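Local atomic coordinates of malate dehydrogenase (Naegleria fowleri, PDB entry 6UM4), a protein that probably catalyses the reversible oxidation of malate to oxaloacetate, passing a hydride to or from a nicotinamide cofactor. Residues Lys130-Glu135 / Ala170-Asp175; Glu207-Gln212 / Val217-Val222; Met231-Asn236 / Glu243-Met248; Ile340-Asp345 / Val354-Pro359. All blocks are in the same frame, centred on the assembly; numbering follows the deposited sequence.

Contact 1. Residues Lys130-Glu135 / Ala170-Asp175; sequences KLRLLE and AFRGAD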
loop_
_atom_site.group_PDB
_atom_site.type_symbol
_atom_site.label_atom_id
_atom_site.label_comp_id
_atom_site.label_asym_id
_atom_site.label_seq_id
_atom_site.Cartn_x
_atom_site.Cartn_y
_atom_site.Cartn_z
ATOM N N LYS A 130 15.187 -2.892 8.101
ATOM C CA LYS A 130 15.465 -1.604 8.713
ATOM C C LYS A 130 15.359 -0.537 7.640
ATOM O O LYS A 130 15.985 -0.654 6.578
ATOM C CB LYS A 130 16.849 -1.575 9.355
ATOM C CG LYS A 130 17.054 -2.615 10.448
ATOM C CD LYS A 130 18.424 -2.490 11.073
ATOM C CE LYS A 130 18.633 -3.583 12.113
ATOM N NZ LYS A 130 19.890 -3.373 12.878
ATOM N N LEU A 131 14.585 0.500 7.920
ATOM C CA LEU A 131 14.350 1.578 6.972
ATOM C C LEU A 131 15.169 2.788 7.382
ATOM O O LEU A 131 15.100 3.233 8.531
ATOM C CB LEU A 131 12.867 1.936 6.921
ATOM C CG LEU A 131 11.934 0.931 6.244
ATOM C CD1 LEU A 131 10.476 1.361 6.422
ATOM C CD2 LEU A 131 12.294 0.834 4.799
ATOM N N ARG A 132 15.942 3.315 6.447
ATOM C CA ARG A 132 16.633 4.579 6.631
ATOM C C ARG A 132 15.997 5.559 5.661
ATOM O O ARG A 132 16.197 5.456 4.445
ATOM C CB ARG A 132 18.137 4.420 6.403
ATOM C CG ARG A 132 18.795 3.466 7.414
ATOM C CD ARG A 132 20.323 3.394 7.237
ATOM N NE ARG A 132 21.005 4.531 7.833
ATOM C CZ ARG A 132 21.342 4.598 9.125
ATOM N NH1 ARG A 132 20.888 3.681 9.975
ATOM N NH2 ARG A 132 21.997 5.658 9.593
ATOM N N LEU A 133 15.257 6.508 6.205
ATOM C CA LEU A 133 14.363 7.370 5.444
ATOM C C LEU A 133 14.998 8.741 5.297
ATOM O O LEU A 133 15.302 9.391 6.302
ATOM C CB LEU A 133 13.013 7.496 6.154
ATOM C CG LEU A 133 12.297 6.180 6.429
ATOM C CD1 LEU A 133 10.924 6.447 7.056
ATOM C CD2 LEU A 133 12.162 5.407 5.100
ATOM N N LEU A 134 15.153 9.192 4.056
ATOM C CA LEU A 134 15.831 10.441 3.740
ATOM C C LEU A 134 14.843 11.444 3.162
ATOM O O LEU A 134 14.001 11.089 2.335
ATOM C CB LEU A 134 16.962 10.196 2.731
ATOM C CG LEU A 134 17.615 11.453 2.168
ATOM C CD1 LEU A 134 18.276 12.181 3.318
ATOM C CD2 LEU A 134 18.629 11.124 1.095
ATOM N N GLU A 135 14.940 12.692 3.604
ATOM C CA GLU A 135 14.110 13.760 3.069
ATOM C C GLU A 135 14.918 15.048 3.069
ATOM O O GLU A 135 16.010 15.123 3.638
ATOM C CB GLU A 135 12.806 13.938 3.885
ATOM C CG GLU A 135 11.543 13.390 3.234
ATOM C CD GLU A 135 11.210 14.039 1.873
ATOM O OE1 GLU A 135 11.710 15.152 1.580
ATOM O OE2 GLU A 135 10.456 13.423 1.086
ATOM N N ALA A 170 22.094 8.586 5.692
ATOM C CA ALA A 170 21.035 7.742 5.140
ATOM C C ALA A 170 21.573 6.415 4.610
ATOM O O ALA A 170 21.015 5.350 4.900
ATOM C CB ALA A 170 20.289 8.501 4.037
ATOM N N PHE A 171 22.670 6.451 3.853
ATOM C CA PHE A 171 23.146 5.262 3.155
ATOM C C PHE A 171 24.080 4.387 3.974
ATOM O O PHE A 171 24.455 3.313 3.490
ATOM C CB PHE A 171 23.870 5.650 1.869
ATOM C CG PHE A 171 22.979 6.272 0.846
ATOM C CD1 PHE A 171 21.987 5.529 0.238
ATOM C CD2 PHE A 171 23.117 7.608 0.509
ATOM C CE1 PHE A 171 21.161 6.101 -0.717
ATOM C CE2 PHE A 171 22.296 8.192 -0.441
ATOM C CZ PHE A 171 21.310 7.435 -1.049
ATOM N N ARG A 172 24.464 4.812 5.181
ATOM C CA ARG A 172 25.286 3.983 6.056
ATOM C C ARG A 172 24.670 2.597 6.197
ATOM O O ARG A 172 23.509 2.453 6.608
ATOM C CB ARG A 172 25.461 4.644 7.440
ATOM C CG ARG A 172 26.201 3.748 8.470
ATOM C CD ARG A 172 26.554 4.446 9.793
ATOM N NE ARG A 172 27.192 5.737 9.568
ATOM C CZ ARG A 172 26.580 6.900 9.742
ATOM N NH1 ARG A 172 25.326 6.937 10.173
ATOM N NH2 ARG A 172 27.214 8.027 9.473
ATOM N N GLY A 173 25.454 1.585 5.835
ATOM C CA GLY A 173 25.052 0.201 5.951
ATOM C C GLY A 173 23.927 -0.232 5.037
ATOM O O GLY A 173 23.318 -1.275 5.281
ATOM N N ALA A 174 23.662 0.505 3.961
ATOM C CA ALA A 174 22.552 0.148 3.088
ATOM C C ALA A 174 22.850 -1.142 2.337
ATOM O O ALA A 174 23.945 -1.320 1.791
ATOM C CB ALA A 174 22.263 1.281 2.107
ATOM N N ASP A 175 21.884 -2.058 2.353
ATOM C CA ASP A 175 21.890 -3.211 1.464
ATOM C C ASP A 175 21.074 -2.943 0.217
ATOM O O ASP A 175 21.321 -3.556 -0.829
ATOM C CB ASP A 175 21.317 -4.450 2.151
ATOM C CG ASP A 175 22.118 -4.875 3.323
ATOM O OD1 ASP A 175 23.324 -5.142 3.141
ATOM O OD2 ASP A 175 21.533 -4.944 4.424
HETATM O O HOH W 1 23.716 5.121 11.842
#

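Contact 2. Residues Glu207-Gln212 / Val217-Val222; sequences EALNKQ and VLVLIV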
loop_
_atom_site.group_PDB
_atom_site.type_symbol
_atom_site.label_atom_id
_atom_site.label_comp_id
_atom_site.label_asym_id
_atom_site.label_seq_id
_atom_site.Cartn_x
_atom_site.Cartn_y
_atom_site.Cartn_z
ATOM N N GLU A 207 28.080 9.213 -4.747
ATOM C CA GLU A 207 29.257 9.395 -3.906
ATOM C C GLU A 207 28.995 8.874 -2.499
ATOM O O GLU A 207 29.831 8.175 -1.914
ATOM C CB GLU A 207 29.651 10.877 -3.880
ATOM C CG GLU A 207 30.376 11.354 -5.138
ATOM C CD GLU A 207 30.514 12.867 -5.220
ATOM O OE1 GLU A 207 29.849 13.583 -4.440
ATOM O OE2 GLU A 207 31.270 13.343 -6.093
ATOM N N ALA A 208 27.830 9.205 -1.941
ATOM C CA ALA A 208 27.496 8.737 -0.595
ATOM C C ALA A 208 27.298 7.227 -0.582
ATOM O O ALA A 208 27.755 6.545 0.344
ATOM C CB ALA A 208 26.238 9.450 -0.086
ATOM N N LEU A 209 26.612 6.698 -1.604
ATOM C CA LEU A 209 26.406 5.256 -1.718
ATOM C C LEU A 209 27.737 4.529 -1.760
ATOM O O LEU A 209 27.949 3.548 -1.036
ATOM C CB LEU A 209 25.579 4.930 -2.974
ATOM C CG LEU A 209 24.039 4.907 -2.927
ATOM C CD1 LEU A 209 23.417 5.022 -4.335
ATOM C CD2 LEU A 209 23.503 3.656 -2.231
ATOM N N ASN A 210 28.656 5.008 -2.604
ATOM C CA ASN A 210 29.929 4.328 -2.756
ATOM C C ASN A 210 30.663 4.287 -1.430
ATOM O O ASN A 210 31.251 3.262 -1.070
ATOM C CB ASN A 210 30.779 5.017 -3.828
ATOM C CG ASN A 210 31.868 4.117 -4.358
ATOM O OD1 ASN A 210 31.612 3.266 -5.199
ATOM N ND2 ASN A 210 33.092 4.294 -3.863
ATOM N N LYS A 211 30.591 5.377 -0.673
ATOM C CA LYS A 211 31.301 5.479 0.598
ATOM C C LYS A 211 30.629 4.691 1.721
ATOM O O LYS A 211 31.310 3.993 2.476
ATOM C CB LYS A 211 31.413 6.949 0.984
ATOM C CG LYS A 211 31.908 7.199 2.367
ATOM C CD LYS A 211 31.759 8.665 2.708
ATOM C CE LYS A 211 32.157 8.927 4.158
ATOM N NZ LYS A 211 31.563 10.204 4.622
ATOM N N GLN A 212 29.300 4.746 1.825
ATOM C CA GLN A 212 28.579 4.357 3.034
ATOM C C GLN A 212 27.852 3.024 2.960
ATOM O O GLN A 212 27.762 2.338 3.989
ATOM C CB GLN A 212 27.547 5.431 3.393
ATOM C CG GLN A 212 28.143 6.795 3.696
ATOM C CD GLN A 212 28.841 6.805 5.052
ATOM O OE1 GLN A 212 30.005 6.450 5.162
ATOM N NE2 GLN A 212 28.104 7.174 6.097
ATOM N N VAL A 217 25.266 -3.603 -2.395
ATOM C CA VAL A 217 24.024 -2.839 -2.381
ATOM C C VAL A 217 23.376 -2.857 -3.767
ATOM O O VAL A 217 24.056 -2.795 -4.803
ATOM C CB VAL A 217 24.283 -1.403 -1.893
ATOM C CG1 VAL A 217 25.311 -0.721 -2.789
ATOM C CG2 VAL A 217 22.977 -0.595 -1.858
ATOM N N LEU A 218 22.054 -2.993 -3.788
ATOM C CA LEU A 218 21.276 -2.842 -5.013
ATOM C C LEU A 218 20.549 -1.514 -4.936
ATOM O O LEU A 218 19.935 -1.203 -3.906
ATOM C CB LEU A 218 20.292 -4.004 -5.220
ATOM C CG LEU A 218 20.914 -5.407 -5.213
ATOM C CD1 LEU A 218 19.841 -6.467 -5.393
ATOM C CD2 LEU A 218 22.026 -5.551 -6.304
ATOM N N VAL A 219 20.661 -0.723 -6.004
ATOM C CA VAL A 219 20.134 0.640 -6.053
ATOM C C VAL A 219 19.101 0.725 -7.170
ATOM O O VAL A 219 19.416 0.442 -8.337
ATOM C CB VAL A 219 21.249 1.677 -6.286
ATOM C CG1 VAL A 219 20.678 3.069 -6.242
ATOM C CG2 VAL A 219 22.372 1.530 -5.273
ATOM N N LEU A 220 17.892 1.168 -6.826
ATOM C CA LEU A 220 16.823 1.376 -7.796
ATOM C C LEU A 220 16.555 2.869 -7.891
ATOM O O LEU A 220 16.297 3.520 -6.875
ATOM C CB LEU A 220 15.554 0.613 -7.388
ATOM C CG LEU A 220 14.318 0.962 -8.218
ATOM C CD1 LEU A 220 14.565 0.646 -9.702
ATOM C CD2 LEU A 220 13.093 0.244 -7.696
ATOM N N ILE A 221 16.640 3.418 -9.097
ATOM C CA ILE A 221 16.351 4.829 -9.337
ATOM C C ILE A 221 14.936 4.938 -9.888
ATOM O O ILE A 221 14.616 4.347 -10.921
ATOM C CB ILE A 221 17.357 5.472 -10.306
ATOM C CG1 ILE A 221 18.673 5.837 -9.606
ATOM C CG2 ILE A 221 16.752 6.731 -10.911
ATOM C CD1 ILE A 221 19.605 4.673 -9.341
ATOM N N VAL A 222 14.088 5.696 -9.189
ATOM C CA VAL A 222 12.728 5.984 -9.625
ATOM C C VAL A 222 12.601 7.414 -10.136
ATOM O O VAL A 222 11.902 7.667 -11.120
ATOM C CB VAL A 222 11.707 5.717 -8.486
ATOM C CG1 VAL A 222 10.320 6.165 -8.897
ATOM C CG2 VAL A 222 11.684 4.244 -8.122
#

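Contact 3. Residues Met231-Asn236 / Glu243-Met248; sequences MITSAN and ENITAM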
loop_
_atom_site.group_PDB
_atom_site.type_symbol
_atom_site.label_atom_id
_atom_site.label_comp_id
_atom_site.label_asym_id
_atom_site.label_seq_id
_atom_site.Cartn_x
_atom_site.Cartn_y
_atom_site.Cartn_z
ATOM N N MET A 231 22.644 6.457 -14.490
ATOM C CA MET A 231 23.961 6.533 -15.097
ATOM C C MET A 231 24.883 7.461 -14.317
ATOM O O MET A 231 26.071 7.172 -14.153
ATOM C CB MET A 231 23.827 7.010 -16.532
ATOM C CG MET A 231 25.169 7.018 -17.257
ATOM S SD MET A 231 25.154 8.375 -18.417
ATOM C CE MET A 231 25.132 9.743 -17.273
ATOM N N ILE A 232 24.374 8.626 -13.905
ATOM C CA ILE A 232 25.179 9.545 -13.103
ATOM C C ILE A 232 25.527 8.925 -11.752
ATOM O O ILE A 232 26.640 9.099 -11.236
ATOM C CB ILE A 232 24.454 10.890 -12.926
ATOM C CG1 ILE A 232 24.412 11.644 -14.248
ATOM C CG2 ILE A 232 25.178 11.737 -11.878
ATOM C CD1 ILE A 232 25.787 12.061 -14.734
ATOM N N THR A 233 24.563 8.249 -11.128
ATOM C CA THR A 233 24.833 7.599 -9.848
ATOM C C THR A 233 25.998 6.628 -9.982
ATOM O O THR A 233 26.951 6.660 -9.194
ATOM C CB THR A 233 23.595 6.852 -9.358
ATOM O OG1 THR A 233 22.482 7.746 -9.289
ATOM C CG2 THR A 233 23.854 6.253 -7.978
ATOM N N SER A 234 25.923 5.757 -10.991
ATOM C CA SER A 234 26.933 4.734 -11.206
ATOM C C SER A 234 28.279 5.344 -11.557
ATOM O O SER A 234 29.317 4.866 -11.093
ATOM C CB SER A 234 26.461 3.784 -12.311
ATOM O OG SER A 234 27.400 2.750 -12.561
ATOM N N ALA A 235 28.281 6.396 -12.385
ATOM C CA ALA A 235 29.540 7.022 -12.785
ATOM C C ALA A 235 30.286 7.583 -11.592
ATOM O O ALA A 235 31.511 7.724 -11.637
ATOM C CB ALA A 235 29.292 8.142 -13.787
ATOM N N ASN A 236 29.563 7.929 -10.535
ATOM C CA ASN A 236 30.137 8.500 -9.325
ATOM C C ASN A 236 30.204 7.488 -8.198
ATOM O O ASN A 236 30.346 7.868 -7.025
ATOM C CB ASN A 236 29.333 9.728 -8.906
ATOM C CG ASN A 236 29.497 10.877 -9.880
ATOM O OD1 ASN A 236 30.477 11.622 -9.811
ATOM N ND2 ASN A 236 28.570 10.993 -10.829
ATOM N N GLU A 243 25.902 -3.022 -12.794
ATOM C CA GLU A 243 24.668 -3.798 -12.868
ATOM C C GLU A 243 23.857 -3.753 -11.574
ATOM O O GLU A 243 22.686 -4.149 -11.578
ATOM C CB GLU A 243 24.983 -5.250 -13.228
ATOM C CG GLU A 243 25.117 -5.486 -14.718
ATOM C CD GLU A 243 26.404 -4.932 -15.289
ATOM O OE1 GLU A 243 27.310 -4.587 -14.491
ATOM O OE2 GLU A 243 26.497 -4.839 -16.539
ATOM N N ASN A 244 24.466 -3.350 -10.462
ATOM C CA ASN A 244 23.738 -3.235 -9.202
ATOM C C ASN A 244 22.973 -1.919 -9.064
ATOM O O ASN A 244 22.352 -1.693 -8.021
ATOM C CB ASN A 244 24.711 -3.404 -8.016
ATOM C CG ASN A 244 25.189 -4.832 -7.865
ATOM O OD1 ASN A 244 24.660 -5.736 -8.503
ATOM N ND2 ASN A 244 26.193 -5.044 -7.046
ATOM N N ILE A 245 23.024 -1.041 -10.064
ATOM C CA ILE A 245 22.268 0.208 -10.077
ATOM C C ILE A 245 21.394 0.210 -11.319
ATOM O O ILE A 245 21.917 0.245 -12.439
ATOM C CB ILE A 245 23.199 1.432 -10.081
ATOM C CG1 ILE A 245 24.172 1.381 -8.901
ATOM C CG2 ILE A 245 22.392 2.723 -10.106
ATOM C CD1 ILE A 245 25.122 2.567 -8.861
ATOM N N THR A 246 20.068 0.193 -11.135
ATOM C CA THR A 246 19.166 0.211 -12.278
ATOM C C THR A 246 18.161 1.347 -12.147
ATOM O O THR A 246 17.972 1.931 -11.079
ATOM C CB THR A 246 18.427 -1.120 -12.428
ATOM O OG1 THR A 246 17.668 -1.378 -11.244
ATOM C CG2 THR A 246 19.419 -2.252 -12.630
ATOM N N ALA A 247 17.492 1.640 -13.254
ATOM C CA ALA A 247 16.421 2.615 -13.283
ATOM C C ALA A 247 15.107 1.888 -13.576
ATOM O O ALA A 247 15.103 0.818 -14.192
ATOM C CB ALA A 247 16.715 3.696 -14.329
ATOM N N MET A 248 13.987 2.450 -13.113
ATOM C CA MET A 248 12.716 1.726 -13.136
ATOM C C MET A 248 11.909 1.989 -14.406
ATOM O O MET A 248 11.435 3.110 -14.630
ATOM C CB MET A 248 11.852 2.086 -11.935
ATOM C CG MET A 248 10.720 1.094 -11.811
ATOM S SD MET A 248 9.703 1.320 -10.355
ATOM C CE MET A 248 8.850 2.829 -10.851
#

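Contact 4. Residues Ile340-Asp345 / Val354-Pro359; sequences IKHMHD and VSMAIP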
loop_
_atom_site.group_PDB
_atom_site.type_symbol
_atom_site.label_atom_id
_atom_site.label_comp_id
_atom_site.label_asym_id
_atom_site.label_seq_id
_atom_site.Cartn_x
_atom_site.Cartn_y
_atom_site.Cartn_z
ATOM N N ILE A 340 7.975 -1.887 -5.827
ATOM C CA ILE A 340 7.943 -3.130 -5.066
ATOM C C ILE A 340 8.219 -4.310 -5.995
ATOM O O ILE A 340 9.087 -5.146 -5.722
ATOM C CB ILE A 340 6.597 -3.284 -4.337
ATOM C CG1 ILE A 340 6.443 -2.201 -3.264
ATOM C CG2 ILE A 340 6.524 -4.645 -3.665
ATOM C CD1 ILE A 340 7.444 -2.296 -2.111
ATOM N N LYS A 341 7.532 -4.357 -7.141
ATOM C CA LYS A 341 7.741 -5.486 -8.049
ATOM C C LYS A 341 9.179 -5.517 -8.579
ATOM O O LYS A 341 9.795 -6.589 -8.678
ATOM C CB LYS A 341 6.736 -5.446 -9.207
ATOM C CG LYS A 341 5.287 -5.886 -8.849
ATOM C CD LYS A 341 4.389 -5.740 -10.065
ATOM C CE LYS A 341 3.048 -6.456 -9.907
ATOM N NZ LYS A 341 2.076 -5.724 -9.035
ATOM N N HIS A 342 9.718 -4.359 -8.955
ATOM C CA HIS A 342 11.087 -4.315 -9.464
ATOM C C HIS A 342 12.074 -4.867 -8.436
ATOM O O HIS A 342 12.904 -5.724 -8.758
ATOM C CB HIS A 342 11.450 -2.884 -9.863
ATOM C CG HIS A 342 12.880 -2.716 -10.312
ATOM N ND1 HIS A 342 13.217 -2.295 -11.580
ATOM C CD2 HIS A 342 14.052 -2.899 -9.656
ATOM C CE1 HIS A 342 14.534 -2.233 -11.693
ATOM N NE2 HIS A 342 15.068 -2.599 -10.541
ATOM N N MET A 343 12.017 -4.371 -7.192
ATOM C CA MET A 343 12.961 -4.846 -6.177
ATOM C C MET A 343 12.715 -6.308 -5.837
ATOM O O MET A 343 13.661 -7.090 -5.693
ATOM C CB MET A 343 12.858 -3.991 -4.913
ATOM C CG MET A 343 13.331 -2.592 -5.110
ATOM S SD MET A 343 15.024 -2.629 -5.680
ATOM C CE MET A 343 15.814 -3.669 -4.430
ATOM N N HIS A 344 11.447 -6.687 -5.695
ATOM C CA HIS A 344 11.109 -8.058 -5.348
ATOM C C HIS A 344 11.703 -9.045 -6.344
ATOM O O HIS A 344 12.340 -10.030 -5.951
ATOM C CB HIS A 344 9.590 -8.212 -5.283
ATOM C CG HIS A 344 9.155 -9.633 -5.181
ATOM N ND1 HIS A 344 9.072 -10.464 -6.278
ATOM C CD2 HIS A 344 8.829 -10.389 -4.106
ATOM C CE1 HIS A 344 8.702 -11.668 -5.885
ATOM N NE2 HIS A 344 8.540 -11.649 -4.573
ATOM N N ASP A 345 11.476 -8.807 -7.646
ATOM C CA ASP A 345 12.027 -9.666 -8.690
ATOM C C ASP A 345 13.560 -9.607 -8.730
ATOM O O ASP A 345 14.220 -10.635 -8.939
ATOM C CB ASP A 345 11.423 -9.268 -10.044
ATOM C CG ASP A 345 9.894 -9.501 -10.107
ATOM O OD1 ASP A 345 9.332 -10.092 -9.153
ATOM O OD2 ASP A 345 9.254 -9.100 -11.109
ATOM N N VAL A 354 10.918 -9.444 -17.465
ATOM C CA VAL A 354 10.557 -8.148 -16.923
ATOM C C VAL A 354 11.465 -7.123 -17.580
ATOM O O VAL A 354 12.474 -7.461 -18.209
ATOM C CB VAL A 354 10.650 -8.097 -15.374
ATOM C CG1 VAL A 354 9.694 -9.107 -14.768
ATOM C CG2 VAL A 354 12.084 -8.353 -14.895
ATOM N N SER A 355 11.043 -5.865 -17.504
ATOM C CA SER A 355 11.827 -4.748 -18.012
ATOM C C SER A 355 12.542 -4.061 -16.859
ATOM O O SER A 355 11.945 -3.819 -15.808
ATOM C CB SER A 355 10.954 -3.740 -18.761
ATOM O OG SER A 355 10.322 -4.321 -19.895
ATOM N N MET A 356 13.821 -3.772 -17.070
ATOM C CA MET A 356 14.676 -2.978 -16.203
ATOM C C MET A 356 15.567 -2.130 -17.097
ATOM O O MET A 356 16.007 -2.606 -18.146
ATOM C CB MET A 356 15.560 -3.867 -15.307
ATOM C CG MET A 356 14.775 -4.784 -14.330
ATOM S SD MET A 356 15.850 -5.993 -13.500
ATOM C CE MET A 356 16.619 -4.979 -12.230
ATOM N N ALA A 357 15.813 -0.876 -16.700
ATOM C CA ALA A 357 16.804 -0.015 -17.350
ATOM C C ALA A 357 18.173 -0.291 -16.737
ATOM O O ALA A 357 18.408 0.026 -15.564
ATOM C CB ALA A 357 16.433 1.457 -17.196
ATOM N N ILE A 358 19.085 -0.841 -17.531
ATOM C CA ILE A 358 20.324 -1.406 -16.997
ATOM C C ILE A 358 21.505 -0.808 -17.759
ATOM O O ILE A 358 21.333 -0.260 -18.862
ATOM C CB ILE A 358 20.315 -2.951 -17.089
ATOM C CG1 ILE A 358 20.469 -3.384 -18.555
ATOM C CG2 ILE A 358 18.988 -3.518 -16.550
ATOM C CD1 ILE A 358 20.450 -4.880 -18.769
ATOM N N PRO A 359 22.719 -0.868 -17.195
ATOM C CA PRO A 359 23.887 -0.406 -17.960
ATOM C C PRO A 359 24.060 -1.230 -19.224
ATOM O O PRO A 359 24.080 -2.465 -19.192
ATOM C CB PRO A 359 25.068 -0.603 -16.992
ATOM C CG PRO A 359 24.584 -1.617 -16.002
ATOM C CD PRO A 359 23.100 -1.317 -15.845
HETATM O O HOH W 2 12.020 -1.325 -14.173
#

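Contact 1. Residues Lys130-Glu135 / Ala170-Asp175
A170 meets strand 129-134 with both its methyl and its carbonyl. CB rests on L134 CB at 4.0 Å, and O is approached by R132 NE at 3.0 Å from the edge of the guanidinium; with only 125° at the hydrogen this bond is weak, and T101 OG1 also bonds to A170 O. The CA–CB bond of F171 points away from the strand, and its ring packs on A208 and L209 of helix 191-212. R172 comes next. Its carbonyl O lies over one face of the R132 guanidinium, 3.4 Å from R132 CD. The two guanidinium planes stand nearly at right angles (83°), R132 NH2 and R172 NH1 being 3.6 Å apart. Water 1 accepts from both, and D169 probably eases the like charges: its carboxylate salt-bridges R172 while its carbonyl binds R132 NH2. G173, with positive phi, sits in the type II turn that A174 N closes on F171 O (3.0 Å). D175 then anchors on T99 N, bringing the chain up to strand 176-179. This is the crossover of a Rossmann fold, in which the link from the third strand to the fourth passes over the second and first to reach the other half of the parallel sheet.

Contact 2. Residues Glu207-Gln212 / Val217-Val222
L209 and V217 face each other with their CA atoms 8.5 Å apart, the closest backbone approach between the last turns of helix 191-212 and the start of strand 218-221. At that spacing no hydrogen bond joins the two segments; each is held within its own element or by its neighbours. The helix keeps its regular bonding up to Q212 N, which reaches A208 O at 2.8 Å, while the strand pairs through V219 with N244 and T246 and through L218 with D175 and A177, on the two neighbouring strands of the sheet and the residues leading into them. Only side chains span the gap, and L209 does the work from the helix. Its CA–CB bond points at the strand, and its forked end meets V219 tip to tip. CD1 touches both branches of the valine, lying 3.8 Å from V219 CG2 and 3.9 Å from V219 CG1. The other methyl, CD2, also leans on V219 CG2 (3.9 Å) and makes a looser contact with V217 CG2 at 4.3 Å. V219 has CG1 anti to its backbone N (chi1 -176°), which turns both methyls to the leucine. F171 packs on L209 and I245 on V219, widening the apolar layer, whereas L218 and L220 point from the other face of the sheet to helix 332-348. All the atoms meeting across the contact are methyl carbons, and all three residues are buried. The cohesion therefore probably comes from dispersion and the exclusion of water, which carry little directional preference.

Contact 3. Residues Met231-Asn236 / Glu243-Met248
The CD1 methyl of I245 is the probe by which strand 245-247 touches helix 226-235. I245 has CG1 anti to the carbonyl carbon (chi1 -55°) and continues fully extended at chi2 (180°), which carries CD1 out toward the helix. There it comes 3.7 Å from S234 CA and 3.9 Å from S234 CB, resting on the helix backbone at S234. T233 offers its methyl, CG2, to the same CD1 at 4.0 Å, the two side chains crossing at a slant. The threonine hydroxyl is engaged elsewhere, bonding within the helix to N229 O, which leaves the apolar branch for the contact. N236, the first residue past the helix, folds its ND2 back on I232 O (2.7 Å, nearly straight at 165°), while N236 N reaches the same oxygen from the opposite face of its carbonyl plane. ND2 also bonds to L417 O. On its own sheet I245 packs against V219 and I221. Helix 226-235 and the strand after it thus complete the beta-alpha-beta unit begun by strand 218-221, the last such crossover of the Rossmann NAD-binding domain, with 245-247 the last strand of the six-stranded parallel sheet, itself bonded through A247 to A357 of strand 353-359.

Contact 4. Residues Ile340-Asp345 / Val354-Pro359
M356 carries strand 353-359 onto the imidazole of H342 in helix 332-348, and every carbon of its side chain takes part. CB starts 4.1 Å from H342 CE1. CG, set anti to the carbonyl carbon, approaches closer, 3.7 Å from H342 CE1. SD sits obliquely to the ring, 4.8 Å from its centroid and 30° off the normal, in a Met-aromatic contact. The bend at chi3 (78°) then brings the terminal CE back to the ring, 3.3 Å from H342 NE2 and 3.5 Å from H342 CE1. The side chains cross at about a right angle. H342 is held by both nitrogens: NE2 is hydrogen-bonded to T246 OG1, and ND1 bonds in the ring plane to water 2 at 3.0 Å. That water donates to S355 O, tying helix to strand indirectly. W346 meets the ring nearly perpendicularly. One turn further along the helix, D345 OD2 rests against V354 CG1 at 3.7 Å, a van der Waals contact between a methyl and a carboxylate oxygen whose bonds lie elsewhere: OD2 takes a salt bridge from R250 and a hydrogen bond from N350, and OD1 accepts from H344 ND1 on its anti side at 2.9 Å. The contact is thus mixed. No direct hydrogen bond crosses it; methionine and valine supply soft packing, while the buried imidazole and carboxylate find their partners around it, an arginine among them that probably favours the charged aspartate. Those bonds probably hold in place the ring and the carboxylate against which the strand packs.

From the N terminus, contact 1 closes the longest loop, 34 residues that include helix 140-151 and strand 158-164. Contacts 2, 3 and 4 close short connections of four, six and eight residues. All four follow in series; none nests or crosses. Contacts 1 to 3 belong to the parallel sheet of the NAD-binding domain: 1 and 2 meet through F171 and L209 and through D175 and L218, while 2 and 3 share the backbone pairing of strands 218-221 and 245-247. Contact 4, in the C-terminal domain, touches contacts 2 and 3 but not contact 1: L220 packs on H342 and M343, and A247 bonds to A357, which joins the two domains.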